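Local coordinates for protein glycerol-3-phosphate dehydrogenase [NAD(+)] 1 (Saccharomyces cerevisiae, PDB 4FGW) that catalyses the NAD-dependent interconversion of dihydroxyacetone phosphate and glycerol 3-phosphate, and so drives glycerol production and accumulation in yeast under hyperosmotic stress, at residues A[276-279]-A[280-284]; A[354-357]-A[358-361]. All coordinates share one frame; numbering follows the deposited sequence.

Contact 1. Residues A[276-279]-A[280-284]; sequences IIRF and GQMFF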
loop_
_atom_site.group_PDB
_atom_site.type_symbol
_atom_site.label_atom_id
_atom_site.label_comp_id
_atom_site.label_asym_id
_atom_site.label_seq_id
_atom_site.Cartn_x
_atom_site.Cartn_y
_atom_site.Cartn_z
ATOM N N ILE A 276 6.927 -3.380 -9.866
ATOM C CA ILE A 276 8.041 -2.517 -9.450
ATOM C C ILE A 276 9.145 -3.406 -8.843
ATOM O O ILE A 276 10.312 -3.238 -9.186
ATOM C CB ILE A 276 7.561 -1.386 -8.486
ATOM C CG1 ILE A 276 6.582 -0.420 -9.219
ATOM C CG2 ILE A 276 8.759 -0.615 -7.897
ATOM C CD1 ILE A 276 5.843 0.640 -8.333
ATOM N N ILE A 277 8.768 -4.376 -7.981
ATOM C CA ILE A 277 9.709 -5.328 -7.369
ATOM C C ILE A 277 10.405 -6.145 -8.460
ATOM O O ILE A 277 11.636 -6.238 -8.472
ATOM C CB ILE A 277 8.997 -6.242 -6.318
ATOM C CG1 ILE A 277 8.490 -5.415 -5.119
ATOM C CG2 ILE A 277 9.902 -7.402 -5.867
ATOM C CD1 ILE A 277 7.339 -6.017 -4.330
ATOM N N ARG A 278 9.605 -6.715 -9.379
ATOM C CA ARG A 278 10.047 -7.549 -10.490
ATOM C C ARG A 278 11.014 -6.785 -11.393
ATOM O O ARG A 278 12.035 -7.349 -11.776
ATOM C CB ARG A 278 8.829 -8.063 -11.274
ATOM C CG ARG A 278 9.139 -9.122 -12.334
ATOM C CD ARG A 278 7.882 -9.593 -13.047
ATOM N NE ARG A 278 6.902 -10.153 -12.112
ATOM C CZ ARG A 278 5.594 -9.921 -12.161
ATOM N NH1 ARG A 278 5.083 -9.154 -13.117
ATOM N NH2 ARG A 278 4.783 -10.464 -11.263
ATOM N N PHE A 279 10.709 -5.504 -11.698
ATOM C CA PHE A 279 11.544 -4.637 -12.529
ATOM C C PHE A 279 12.888 -4.372 -11.858
ATOM O O PHE A 279 13.929 -4.467 -12.514
ATOM C CB PHE A 279 10.824 -3.314 -12.863
ATOM C CG PHE A 279 11.497 -2.492 -13.940
ATOM C CD1 PHE A 279 11.073 -2.568 -15.259
ATOM C CD2 PHE A 279 12.565 -1.652 -13.636
ATOM C CE1 PHE A 279 11.708 -1.823 -16.257
ATOM C CE2 PHE A 279 13.200 -0.911 -14.633
ATOM C CZ PHE A 279 12.763 -0.995 -15.935
ATOM N N GLY A 280 12.844 -4.010 -10.577
ATOM C CA GLY A 280 14.035 -3.731 -9.788
ATOM C C GLY A 280 15.005 -4.893 -9.743
ATOM O O GLY A 280 16.178 -4.730 -10.065
ATOM N N GLN A 281 14.509 -6.084 -9.394
ATOM C CA GLN A 281 15.322 -7.293 -9.267
ATOM C C GLN A 281 15.801 -7.885 -10.585
ATOM O O GLN A 281 16.810 -8.596 -10.601
ATOM C CB GLN A 281 14.606 -8.333 -8.411
ATOM C CG GLN A 281 14.309 -7.821 -7.007
ATOM C CD GLN A 281 13.914 -8.936 -6.100
ATOM O OE1 GLN A 281 12.919 -9.637 -6.329
ATOM N NE2 GLN A 281 14.692 -9.118 -5.045
ATOM N N MET A 282 15.089 -7.592 -11.684
ATOM C CA MET A 282 15.447 -8.048 -13.027
ATOM C C MET A 282 16.591 -7.197 -13.594
ATOM O O MET A 282 17.521 -7.748 -14.177
ATOM C CB MET A 282 14.220 -7.978 -13.955
ATOM C CG MET A 282 14.397 -8.695 -15.277
ATOM S SD MET A 282 12.935 -8.574 -16.339
ATOM C CE MET A 282 11.816 -9.724 -15.504
ATOM N N PHE A 283 16.516 -5.864 -13.418
ATOM C CA PHE A 283 17.483 -4.909 -13.958
ATOM C C PHE A 283 18.501 -4.338 -12.975
ATOM O O PHE A 283 19.540 -3.834 -13.406
ATOM C CB PHE A 283 16.759 -3.803 -14.750
ATOM C CG PHE A 283 15.870 -4.366 -15.837
ATOM C CD1 PHE A 283 14.487 -4.361 -15.700
ATOM C CD2 PHE A 283 16.418 -4.970 -16.964
ATOM C CE1 PHE A 283 13.668 -4.920 -16.688
ATOM C CE2 PHE A 283 15.601 -5.533 -17.943
ATOM C CZ PHE A 283 14.231 -5.491 -17.808
ATOM N N PHE A 284 18.279 -4.516 -11.680
ATOM C CA PHE A 284 19.250 -4.123 -10.659
ATOM C C PHE A 284 19.368 -5.170 -9.558
ATOM O O PHE A 284 19.403 -4.864 -8.388
ATOM C CB PHE A 284 18.868 -2.795 -10.037
ATOM C CG PHE A 284 18.819 -1.664 -11.001
ATOM C CD1 PHE A 284 19.828 -0.738 -11.041
ATOM C CD2 PHE A 284 17.758 -1.515 -11.853
ATOM C CE1 PHE A 284 19.783 0.300 -11.916
ATOM C CE2 PHE A 284 17.718 -0.478 -12.722
ATOM C CZ PHE A 284 18.731 0.432 -12.753
#
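Phe279 and Phe283, one helical turn apart, meet as an edge-to-face aromatic pair: the ring centroids are 4.7 Å apart and the planes are inclined at 53°. The edge of Phe283 does the touching, its CD1 standing over the centre of the Phe279 ring and its CE1 lying 3.7 Å from Phe279 CE1. With CG of Phe279 anti to the backbone N (chi1 -168°) and CG of Phe283 beside its own N, the two rings converge.

Four carbonyls are satisfied in sequence. Ile276 O accepts from Gly280 N, and Ile277 O from Gln281 N at 3.0 Å in a nearly straight bond. Arg278 O receives Met282 N at 3.1 Å, but less straight, at 136°. Phe279 O takes Phe283 N, and a further bond, 2.7 Å from Phe284 N to Gly280 O, follows at the end, where Phe284 is the first residue to leave helical torsions.

Two polar side chains find their partners beyond this turn. Arg278 runs beside Met282, with Arg278 CG 4.2 Å from Met282 CE. The Arg278 guanidinium is satisfied through NH1, which is hydrogen-bonded to the carbonyl O of Asp359. Gln281 lies alongside Ile277, its CG 3.4 Å from Ile277 O, while its NE2 makes a weak bond to Ser287 O. Ile276 and Phe279 both touch Leu244 of helix 235-257, the Ile276 side chain lying about 5 Å from that of Lys245, the probable proton acceptor, while Trp350 of helix 340-354 meets the Phe283 ring. The N-H(i+4) to O(i) bonds are those of an alpha-helix, and the departure of Phe284 from helical torsions marks this as the last turn of helix 261-283, in the helical C-terminal domain.

Contact 2. Residues A[354-357]-A[358-361]; sequences CGSV and EDFP
The backbone from Val357 to Phe360 folds into a type I beta turn, closed by Phe360 N donating to Val357 O at 3.2 Å with an N-H...O angle of 158°. This turn belongs to the loop joining helix 340-354 to helix 361-371: Gly355, with positive phi (76°), is the first residue to leave the preceding helix, and Phe360 occupies the N-cap position of the next. A second, weak bond runs from Asp359 N to Ser356 O at 3.4 Å.

Asp359 turns its carboxylate back toward Ser356, the residue before the turn, with CG beside its backbone N (chi1 -58°), which brings OD2 to 3.5 Å from Ser356 CB. The approach is to carbon; Asp359 OD2 and Ser356 OG are 3.8 Å apart. Although the bond from CA to CB of Val357 points away from the following residues, CB itself is 3.3 Å from Glu358 N; the side chain rests on Leu351 and Glu352 of the preceding helix. The Phe360 ring also touches Leu351, and it meets the Ser356 carbonyl edge-on: Ser356 O lies in the ring plane, 3.4 Å from Phe360 CD1.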
loop_
_atom_site.group_PDB
_atom_site.type_symbol
_atom_site.label_atom_id
_atom_site.label_comp_id
_atom_site.label_asym_id
_atom_site.label_seq_id
_atom_site.Cartn_x
_atom_site.Cartn_y
_atom_site.Cartn_z
ATOM N N CYS A 354 14.800 -5.714 -24.494
ATOM C CA CYS A 354 15.131 -6.801 -23.567
ATOM C C CYS A 354 14.386 -8.087 -23.922
ATOM O O CYS A 354 14.860 -9.181 -23.606
ATOM C CB CYS A 354 14.821 -6.379 -22.134
ATOM S SG CYS A 354 16.042 -5.259 -21.409
ATOM N N GLY A 355 13.209 -7.935 -24.530
ATOM C CA GLY A 355 12.310 -9.034 -24.860
ATOM C C GLY A 355 11.609 -9.506 -23.601
ATOM O O GLY A 355 11.400 -10.709 -23.416
ATOM N N SER A 356 11.263 -8.549 -22.711
ATOM C CA SER A 356 10.632 -8.787 -21.407
ATOM C C SER A 356 9.281 -8.053 -21.216
ATOM O O SER A 356 8.882 -7.774 -20.080
ATOM C CB SER A 356 11.609 -8.433 -20.289
ATOM O OG SER A 356 12.818 -9.170 -20.395
ATOM N N VAL A 357 8.567 -7.774 -22.326
ATOM C CA VAL A 357 7.270 -7.079 -22.325
ATOM C C VAL A 357 6.184 -7.927 -21.633
ATOM O O VAL A 357 5.402 -7.396 -20.839
ATOM C CB VAL A 357 6.851 -6.599 -23.744
ATOM C CG1 VAL A 357 5.557 -5.796 -23.707
ATOM C CG2 VAL A 357 7.956 -5.779 -24.403
ATOM N N GLU A 358 6.169 -9.247 -21.914
ATOM C CA GLU A 358 5.220 -10.210 -21.340
ATOM C C GLU A 358 5.262 -10.283 -19.806
ATOM O O GLU A 358 4.234 -10.560 -19.185
ATOM C CB GLU A 358 5.445 -11.606 -21.940
ATOM C CG GLU A 358 4.719 -11.840 -23.255
ATOM C CD GLU A 358 4.842 -13.247 -23.811
ATOM O OE1 GLU A 358 5.188 -13.382 -25.007
ATOM O OE2 GLU A 358 4.586 -14.214 -23.057
ATOM N N ASP A 359 6.449 -10.042 -19.211
ATOM C CA ASP A 359 6.689 -10.086 -17.765
ATOM C C ASP A 359 6.012 -8.962 -16.997
ATOM O O ASP A 359 5.840 -9.086 -15.783
ATOM C CB ASP A 359 8.199 -10.069 -17.455
ATOM C CG ASP A 359 9.013 -11.188 -18.071
ATOM O OD1 ASP A 359 8.475 -12.308 -18.217
ATOM O OD2 ASP A 359 10.202 -10.961 -18.364
ATOM N N PHE A 360 5.650 -7.856 -17.680
ATOM C CA PHE A 360 5.026 -6.708 -17.020
ATOM C C PHE A 360 3.669 -6.334 -17.659
ATOM O O PHE A 360 3.559 -5.262 -18.260
ATOM C CB PHE A 360 6.020 -5.522 -16.953
ATOM C CG PHE A 360 7.342 -5.877 -16.306
ATOM C CD1 PHE A 360 8.391 -6.396 -17.060
ATOM C CD2 PHE A 360 7.529 -5.718 -14.941
ATOM C CE1 PHE A 360 9.600 -6.752 -16.458
ATOM C CE2 PHE A 360 8.742 -6.064 -14.343
ATOM C CZ PHE A 360 9.768 -6.581 -15.104
ATOM N N PRO A 361 2.619 -7.192 -17.528
ATOM C CA PRO A 361 1.323 -6.873 -18.158
ATOM C C PRO A 361 0.665 -5.549 -17.773
ATOM O O PRO A 361 0.054 -4.941 -18.649
ATOM C CB PRO A 361 0.446 -8.090 -17.844
ATOM C CG PRO A 361 1.101 -8.759 -16.708
ATOM C CD PRO A 361 2.566 -8.512 -16.865
#

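How the contacts relate
Contact 1 comes first along the chain, at the C-terminal end of helix 261-283; contact 2 follows some seventy residues later, in the loop between helices 340-354 and 361-371. Their centres are nevertheless only 12 Å apart, and both lie in the helical C-terminal domain. That they meet directly is evident from Met282 CE and Asp359 OD2 at 3.5 Å, together with packing of Phe279 N on Phe360 CE2 at 3.3 Å and Phe283 CE2 on Cys354 SG at 3.5 Å. The loop thus packs against the last turn of helix 261-283, next to it in space though about seventy residues on in sequence.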